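Local structure of bacterial regulatory proteins, tetR family (Corynebacterium glutamicum, 3AQT) at residues Leu93-Ala98 with His151-Arg156; Asp100-Val105 with Gly141-Gln146. The protein probably binds DNA as a dimeric transcriptional repressor of the TetR family and takes up the small aromatic inducer resorcinol in a pocket of its helical ligand-binding domain. One frame throughout, in Å; residues are numbered along the deposited sequence.

Contact 1: Leu93-Ala98 with His151-Arg156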
ATOM      1  N   LEU B  93       4.710 -18.713  -7.954  1.00 41.66           N
ATOM      2  CA  LEU B  93       3.913 -18.930  -9.152  1.00 38.34           C
ATOM      3  C   LEU B  93       2.886 -17.830  -9.322  1.00 37.24           C
ATOM      4  O   LEU B  93       2.623 -17.384 -10.433  1.00 36.97           O
ATOM      5  CB  LEU B  93       3.197 -20.281  -9.081  1.00 39.16           C
ATOM      6  CG  LEU B  93       2.183 -20.578 -10.194  1.00 38.45           C
ATOM      7  CD1 LEU B  93       2.918 -20.840 -11.505  1.00 38.36           C
ATOM      8  CD2 LEU B  93       1.343 -21.786  -9.815  1.00 40.04           C
ATOM      9  N   LEU B  94       2.292 -17.403  -8.217  1.00 37.59           N
ATOM     10  CA  LEU B  94       1.283 -16.355  -8.252  1.00 39.84           C
ATOM     11  C   LEU B  94       1.942 -15.088  -8.794  1.00 39.13           C
ATOM     12  O   LEU B  94       1.394 -14.386  -9.645  1.00 39.44           O
ATOM     13  CB  LEU B  94       0.753 -16.100  -6.842  1.00 44.84           C
ATOM     14  CG  LEU B  94      -0.744 -15.829  -6.676  1.00 50.18           C
ATOM     15  CD1 LEU B  94      -1.190 -14.695  -7.602  1.00 52.17           C
ATOM     16  CD2 LEU B  94      -1.516 -17.111  -6.997  1.00 53.23           C
ATOM     17  N   GLN B  95       3.139 -14.814  -8.301  1.00 37.77           N
ATOM     18  CA  GLN B  95       3.874 -13.644  -8.727  1.00 37.99           C
ATOM     19  C   GLN B  95       4.208 -13.666 -10.214  1.00 36.32           C
ATOM     20  O   GLN B  95       4.148 -12.629 -10.879  1.00 37.10           O
ATOM     21  CB  GLN B  95       5.133 -13.502  -7.880  1.00 38.73           C
ATOM     22  CG  GLN B  95       4.826 -12.960  -6.499  1.00 41.29           C
ATOM     23  CD  GLN B  95       6.058 -12.830  -5.644  1.00 44.96           C
ATOM     24  OE1 GLN B  95       7.137 -12.478  -6.128  1.00 47.76           O
ATOM     25  NE2 GLN B  95       5.909 -13.101  -4.358  1.00 46.40           N
ATOM     26  N   ALA B  96       4.542 -14.840 -10.740  1.00 33.35           N
ATOM     27  CA  ALA B  96       4.861 -14.967 -12.157  1.00 31.83           C
ATOM     28  C   ALA B  96       3.621 -14.675 -12.987  1.00 32.58           C
ATOM     29  O   ALA B  96       3.705 -14.019 -14.021  1.00 34.42           O
ATOM     30  CB  ALA B  96       5.378 -16.359 -12.462  1.00 28.67           C
ATOM     31  N   VAL B  97       2.469 -15.152 -12.527  1.00 33.04           N
ATOM     32  CA  VAL B  97       1.216 -14.918 -13.232  1.00 32.00           C
ATOM     33  C   VAL B  97       0.878 -13.423 -13.209  1.00 32.87           C
ATOM     34  O   VAL B  97       0.415 -12.869 -14.207  1.00 34.28           O
ATOM     35  CB  VAL B  97       0.061 -15.744 -12.590  1.00 32.50           C
ATOM     36  CG1 VAL B  97      -1.290 -15.321 -13.152  1.00 29.91           C
ATOM     37  CG2 VAL B  97       0.287 -17.221 -12.866  1.00 30.77           C
ATOM     38  N   ALA B  98       1.106 -12.776 -12.067  1.00 32.59           N
ATOM     39  CA  ALA B  98       0.840 -11.343 -11.936  1.00 32.96           C
ATOM     40  C   ALA B  98       1.802 -10.550 -12.829  1.00 31.83           C
ATOM     41  O   ALA B  98       1.404  -9.576 -13.463  1.00 30.37           O
ATOM     42  CB  ALA B  98       0.991 -10.902 -10.478  1.00 32.89           C
ATOM     43  N   HIS B 151       2.486  -5.032  -4.469  1.00 39.08           N
ATOM     44  CA  HIS B 151       3.347  -3.868  -4.578  1.00 37.02           C
ATOM     45  C   HIS B 151       4.706  -4.183  -5.191  1.00 37.01           C
ATOM     46  O   HIS B 151       5.125  -3.530  -6.141  1.00 38.01           O
ATOM     47  CB  HIS B 151       3.539  -3.217  -3.209  1.00 34.05           C
ATOM     48  CG  HIS B 151       4.243  -1.899  -3.273  1.00 36.34           C
ATOM     49  ND1 HIS B 151       3.617  -0.741  -3.682  1.00 35.52           N
ATOM     50  CD2 HIS B 151       5.535  -1.564  -3.038  1.00 35.66           C
ATOM     51  CE1 HIS B 151       4.491   0.249  -3.697  1.00 35.12           C
ATOM     52  NE2 HIS B 151       5.663  -0.225  -3.312  1.00 35.63           N
ATOM     53  N   PRO B 152       5.424  -5.181  -4.649  1.00 37.66           N
ATOM     54  CA  PRO B 152       6.742  -5.525  -5.203  1.00 36.35           C
ATOM     55  C   PRO B 152       6.681  -5.924  -6.683  1.00 36.06           C
ATOM     56  O   PRO B 152       7.582  -5.596  -7.455  1.00 36.76           O
ATOM     57  CB  PRO B 152       7.204  -6.686  -4.315  1.00 35.19           C
ATOM     58  CG  PRO B 152       6.493  -6.452  -3.026  1.00 34.21           C
ATOM     59  CD  PRO B 152       5.122  -6.001  -3.462  1.00 36.07           C
ATOM     60  N   VAL B 153       5.631  -6.646  -7.069  1.00 35.18           N
ATOM     61  CA  VAL B 153       5.469  -7.072  -8.457  1.00 34.86           C
ATOM     62  C   VAL B 153       5.219  -5.850  -9.335  1.00 33.85           C
ATOM     63  O   VAL B 153       5.856  -5.676 -10.368  1.00 34.35           O
ATOM     64  CB  VAL B 153       4.290  -8.066  -8.621  1.00 35.59           C
ATOM     65  CG1 VAL B 153       4.102  -8.406 -10.095  1.00 37.60           C
ATOM     66  CG2 VAL B 153       4.555  -9.340  -7.824  1.00 36.67           C
ATOM     67  N   LEU B 154       4.290  -5.002  -8.918  1.00 34.23           N
ATOM     68  CA  LEU B 154       3.996  -3.793  -9.665  1.00 34.33           C
ATOM     69  C   LEU B 154       5.268  -2.971  -9.854  1.00 34.96           C
ATOM     70  O   LEU B 154       5.510  -2.425 -10.931  1.00 35.46           O
ATOM     71  CB  LEU B 154       2.931  -2.965  -8.942  1.00 33.19           C
ATOM     72  CG  LEU B 154       1.513  -3.525  -9.052  1.00 33.76           C
ATOM     73  CD1 LEU B 154       0.588  -2.805  -8.092  1.00 32.43           C
ATOM     74  CD2 LEU B 154       1.029  -3.384 -10.482  1.00 31.88           C
HETATM   75  N   MSE B 155       6.097  -2.911  -8.817  1.00 35.32           N
HETATM   76  CA  MSE B 155       7.341  -2.152  -8.877  1.00 36.52           C
HETATM   77  C   MSE B 155       8.386  -2.727  -9.816  1.00 36.44           C
HETATM   78  O   MSE B 155       9.181  -1.988 -10.388  1.00 35.93           O
HETATM   79  CB  MSE B 155       7.930  -1.997  -7.470  1.00 39.62           C
HETATM   80  CG  MSE B 155       7.123  -1.057  -6.577  1.00 46.96           C
HETATM   81 SE   MSE B 155       7.323   0.844  -7.002  1.00 57.21          SE
HETATM   82  CE  MSE B 155       6.630   0.845  -8.778  1.00 58.47           C
ATOM     83  N   ARG B 156       8.394  -4.044  -9.981  1.00 36.64           N
ATOM     84  CA  ARG B 156       9.366  -4.676 -10.865  1.00 35.97           C
ATOM     85  C   ARG B 156       8.974  -4.496 -12.322  1.00 35.40           C
ATOM     86  O   ARG B 156       9.825  -4.307 -13.184  1.00 35.31           O
ATOM     87  CB  ARG B 156       9.462  -6.189 -10.608  1.00 36.03           C
ATOM     88  CG  ARG B 156       9.872  -6.599  -9.225  1.00 37.66           C
ATOM     89  CD  ARG B 156      10.342  -8.039  -9.218  1.00 38.65           C
ATOM     90  NE  ARG B 156       9.274  -9.025  -9.403  1.00 39.02           N
ATOM     91  CZ  ARG B 156       8.659  -9.657  -8.406  1.00 38.77           C
ATOM     92  NH1 ARG B 156       8.993  -9.406  -7.145  1.00 35.60           N
ATOM     93  NH2 ARG B 156       7.734 -10.569  -8.669  1.00 37.73           N
TER

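Contact 2: Asp100-Val105 with Gly141-Gln146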
ATOM      1  N   ASP B 100       3.088 -11.503 -15.580  1.00 31.86           N
ATOM      2  CA  ASP B 100       2.603 -11.694 -16.929  1.00 31.82           C
ATOM      3  C   ASP B 100       1.446 -10.737 -17.207  1.00 31.27           C
ATOM      4  O   ASP B 100       1.393 -10.104 -18.257  1.00 32.63           O
ATOM      5  CB  ASP B 100       2.161 -13.150 -17.117  1.00 32.12           C
ATOM      6  CG  ASP B 100       1.620 -13.423 -18.510  1.00 34.26           C
ATOM      7  OD1 ASP B 100       2.422 -13.446 -19.471  1.00 32.95           O
ATOM      8  OD2 ASP B 100       0.391 -13.610 -18.643  1.00 35.30           O
ATOM      9  N   ALA B 101       0.524 -10.617 -16.260  1.00 30.29           N
ATOM     10  CA  ALA B 101      -0.619  -9.724 -16.440  1.00 30.90           C
ATOM     11  C   ALA B 101      -0.223  -8.241 -16.491  1.00 31.11           C
ATOM     12  O   ALA B 101      -0.663  -7.500 -17.372  1.00 29.67           O
ATOM     13  CB  ALA B 101      -1.641  -9.949 -15.327  1.00 28.65           C
ATOM     14  N   PHE B 102       0.609  -7.807 -15.550  1.00 30.77           N
ATOM     15  CA  PHE B 102       1.022  -6.411 -15.514  1.00 31.45           C
ATOM     16  C   PHE B 102       1.903  -6.026 -16.697  1.00 31.87           C
ATOM     17  O   PHE B 102       1.772  -4.929 -17.241  1.00 32.39           O
ATOM     18  CB  PHE B 102       1.752  -6.101 -14.207  1.00 31.07           C
ATOM     19  CG  PHE B 102       0.926  -6.336 -12.978  1.00 30.53           C
ATOM     20  CD1 PHE B 102      -0.438  -6.068 -12.980  1.00 31.25           C
ATOM     21  CD2 PHE B 102       1.520  -6.802 -11.810  1.00 31.87           C
ATOM     22  CE1 PHE B 102      -1.203  -6.260 -11.837  1.00 33.78           C
ATOM     23  CE2 PHE B 102       0.768  -7.000 -10.656  1.00 34.58           C
ATOM     24  CZ  PHE B 102      -0.601  -6.728 -10.668  1.00 32.75           C
ATOM     25  N   GLU B 103       2.798  -6.921 -17.098  1.00 32.02           N
ATOM     26  CA  GLU B 103       3.680  -6.630 -18.222  1.00 32.71           C
ATOM     27  C   GLU B 103       2.892  -6.501 -19.528  1.00 32.29           C
ATOM     28  O   GLU B 103       3.207  -5.662 -20.365  1.00 32.74           O
ATOM     29  CB  GLU B 103       4.743  -7.715 -18.363  1.00 32.86           C
ATOM     30  CG  GLU B 103       5.703  -7.491 -19.517  1.00 36.49           C
ATOM     31  CD  GLU B 103       6.687  -8.636 -19.662  1.00 40.09           C
ATOM     32  OE1 GLU B 103       7.434  -8.669 -20.659  1.00 41.03           O
ATOM     33  OE2 GLU B 103       6.714  -9.514 -18.773  1.00 45.58           O
ATOM     34  N   SER B 104       1.864  -7.320 -19.698  1.00 31.40           N
ATOM     35  CA  SER B 104       1.059  -7.257 -20.909  1.00 32.76           C
ATOM     36  C   SER B 104       0.459  -5.873 -21.075  1.00 33.03           C
ATOM     37  O   SER B 104       0.490  -5.306 -22.172  1.00 34.21           O
ATOM     38  CB  SER B 104      -0.072  -8.287 -20.868  1.00 30.86           C
ATOM     39  OG  SER B 104       0.455  -9.598 -20.840  1.00 35.53           O
ATOM     40  N   VAL B 105      -0.103  -5.335 -19.996  1.00 32.04           N
ATOM     41  CA  VAL B 105      -0.701  -4.012 -20.060  1.00 33.41           C
ATOM     42  C   VAL B 105       0.382  -2.940 -20.196  1.00 33.98           C
ATOM     43  O   VAL B 105       0.218  -1.971 -20.934  1.00 34.32           O
ATOM     44  CB  VAL B 105      -1.589  -3.746 -18.816  1.00 34.30           C
ATOM     45  CG1 VAL B 105      -1.966  -2.270 -18.728  1.00 34.89           C
ATOM     46  CG2 VAL B 105      -2.863  -4.573 -18.923  1.00 34.58           C
ATOM     47  N   GLY B 141      -8.456  -8.354 -10.065  1.00 51.38           N
ATOM     48  CA  GLY B 141      -9.025  -8.059  -8.768  1.00 52.08           C
ATOM     49  C   GLY B 141      -8.436  -8.993  -7.735  1.00 52.63           C
ATOM     50  O   GLY B 141      -8.212  -8.612  -6.590  1.00 54.68           O
ATOM     51  N   GLY B 142      -8.177 -10.227  -8.147  1.00 52.34           N
ATOM     52  CA  GLY B 142      -7.605 -11.199  -7.240  1.00 53.18           C
ATOM     53  C   GLY B 142      -6.188 -10.838  -6.844  1.00 54.68           C
ATOM     54  O   GLY B 142      -5.773 -11.112  -5.721  1.00 56.17           O
ATOM     55  N   PHE B 143      -5.439 -10.227  -7.756  1.00 55.85           N
ATOM     56  CA  PHE B 143      -4.063  -9.840  -7.459  1.00 57.83           C
ATOM     57  C   PHE B 143      -4.015  -8.774  -6.365  1.00 57.72           C
ATOM     58  O   PHE B 143      -3.262  -8.889  -5.399  1.00 56.68           O
ATOM     59  CB  PHE B 143      -3.362  -9.283  -8.709  1.00 59.57           C
ATOM     60  CG  PHE B 143      -3.250 -10.264  -9.849  1.00 59.75           C
ATOM     61  CD1 PHE B 143      -2.752 -11.547  -9.639  1.00 59.68           C
ATOM     62  CD2 PHE B 143      -3.630  -9.897 -11.140  1.00 60.96           C
ATOM     63  CE1 PHE B 143      -2.633 -12.450 -10.695  1.00 59.91           C
ATOM     64  CE2 PHE B 143      -3.516 -10.794 -12.209  1.00 61.56           C
ATOM     65  CZ  PHE B 143      -3.017 -12.074 -11.983  1.00 60.95           C
ATOM     66  N   PHE B 144      -4.831  -7.738  -6.523  1.00 57.90           N
ATOM     67  CA  PHE B 144      -4.858  -6.635  -5.571  1.00 58.65           C
ATOM     68  C   PHE B 144      -5.415  -6.933  -4.188  1.00 60.89           C
ATOM     69  O   PHE B 144      -5.193  -6.162  -3.259  1.00 61.03           O
ATOM     70  CB  PHE B 144      -5.599  -5.451  -6.186  1.00 55.06           C
ATOM     71  CG  PHE B 144      -4.828  -4.764  -7.272  1.00 51.47           C
ATOM     72  CD1 PHE B 144      -3.862  -3.820  -6.963  1.00 50.98           C
ATOM     73  CD2 PHE B 144      -5.027  -5.102  -8.599  1.00 50.44           C
ATOM     74  CE1 PHE B 144      -3.105  -3.220  -7.958  1.00 50.19           C
ATOM     75  CE2 PHE B 144      -4.273  -4.508  -9.603  1.00 50.41           C
ATOM     76  CZ  PHE B 144      -3.309  -3.566  -9.278  1.00 48.97           C
ATOM     77  N   ILE B 145      -6.127  -8.045  -4.039  1.00 64.42           N
ATOM     78  CA  ILE B 145      -6.693  -8.396  -2.741  1.00 67.56           C
ATOM     79  C   ILE B 145      -5.937  -9.533  -2.059  1.00 69.96           C
ATOM     80  O   ILE B 145      -5.309  -9.320  -1.024  1.00 70.57           O
ATOM     81  CB  ILE B 145      -8.193  -8.771  -2.864  1.00 68.27           C
ATOM     82  CG1 ILE B 145      -8.374  -9.899  -3.884  1.00 70.50           C
ATOM     83  CG2 ILE B 145      -9.003  -7.544  -3.273  1.00 65.98           C
ATOM     84  CD1 ILE B 145      -9.820 -10.368  -4.126  1.00 47.18           C
ATOM     85  N   GLN B 146      -5.987 -10.729  -2.644  1.00 72.20           N
ATOM     86  CA  GLN B 146      -5.315 -11.903  -2.084  1.00 74.69           C
ATOM     87  C   GLN B 146      -3.796 -11.961  -2.264  1.00 75.16           C
ATOM     88  O   GLN B 146      -3.197 -13.024  -2.089  1.00 76.06           O
ATOM     89  CB  GLN B 146      -5.904 -13.193  -2.667  1.00 76.05           C
ATOM     90  CG  GLN B 146      -7.240 -13.624  -2.096  1.00 79.06           C
ATOM     91  CD  GLN B 146      -8.392 -13.298  -3.015  1.00 81.23           C
ATOM     92  OE1 GLN B 146      -8.356 -13.606  -4.206  1.00 82.04           O
ATOM     93  NE2 GLN B 146      -9.430 -12.677  -2.467  1.00 82.77           N
TER

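Contact 1: Leu93-Ala98 with His151-Arg156
Gln-95 OE1 accepts a hydrogen bond from Arg-156 NH2 at 3.2 Å, the one polar link between Leu-93-Ala-98 and His-151-Arg-156. The bond is moderately bent, 155° at the hydrogen; the donor stands tilted from the amide's carbonyl plane, and amide and guanidinium planes are turned 32° against each other. The two side chains cross at about a right angle. Arginine gets there by a bend at chi3 (-71°), which folds the guanidinium back so that one face lies over Val-153 CA of its own helix while the edge near NH2 is turned to Gln-95. The stronger polar partner of each side chain is a glutamate of helix 90-111: Glu-91 takes a hydrogen bond from Gln-95 NE2, and Glu-99 forms a salt bridge with Arg-156 NE.

Next to this hydrogen bond the packing is apolar. Val-153 spreads its two methyls along the opposing helix: CG2 touches Gln-95 CG at 3.9 Å, and the small Ala-98 methyl, CB, meets CG1 of the valine at 4.0 Å. The axes of the short segments are 10.1 Å apart. Helix 90-111, which follows the predicted DNA-binding part, is thus joined to helix 150-157 by a buried valine and a more exposed glutamine-arginine pair. The salt bridge to Glu-99 probably balances the arginine's charge, while Glu-91 holds the NE2 end of the Gln-95 amide and leaves OE1 to the arginine.

Contact 2: Asp100-Val105 with Gly141-Gln146
Ala-101 and Phe-102 face a pair of phenylalanines, Phe-143 and Phe-144, and the contact is entirely apolar. The short segments run at 126° to each other with axes 12.2 Å apart, a wide separation that the three rings bridge; even the nearest backbone approach, Ala-101 CA to Phe-143 CA, is 9.6 Å. Phe-143 is the bump on the side of helix 138-146: its CE2 corner comes down on Ala-101 CB at 3.7 Å, with CZ a little farther off, so that the small methyl provides the shallow seat for the end of the large ring. Its CG lies beside the backbone N (chi1 -62°), which carries the ring out across the gap to helix 90-111.

Phe-102 comes from helix 90-111. Its bond from CA to CB is not aimed at helix 138-146, but the end of the side chain comes nearer, and the far end of the ring (CZ, CE1) sits at the mouth of the notch between Phe-143 and Phe-144. Its CZ reaches the base of the Phe-143 side chain, 4.2 Å from CB, and its CE1 lies 4.2 Å from Phe-144 CE2. Phe-102 and Phe-143 form an oblique aromatic pair, centroids 5.8 Å apart and planes at 64°. Trp-140 adds an edge-to-face ring contact to Phe-102. Phe-144 in turn leans on Ile-192 and Ile-195 of helix 180-199.

Across the contact no hydrogen bond fixes direction; cohesion rests on dispersion and on the fit of rings to methyl and notch, consistent with a hydrophobic core.

Overall arrangement
The centres of contacts 1 and 2 lie about 7 Å apart, and both use helix 90-111: contact 1 its earlier turns, contact 2 the following ones. Along the chain the segments come in the order 93-98, 100-105, 141-146, 151-156, so the span of contact 2 falls within that of contact 1. The two contacts also touch directly, with Val-153 CG1 3.5 Å from Phe-102 CD2 and Leu-154 CD2 3.6 Å from Phe-102 CE2. Helix 90-111 thus links, as in other TetR-family proteins, the predicted DNA-binding part to the ligand-binding helices. The side chain of Phe-102 is about 8 Å from the bound resorcinol, so a change at the pocket could perhaps reach helix 90-111.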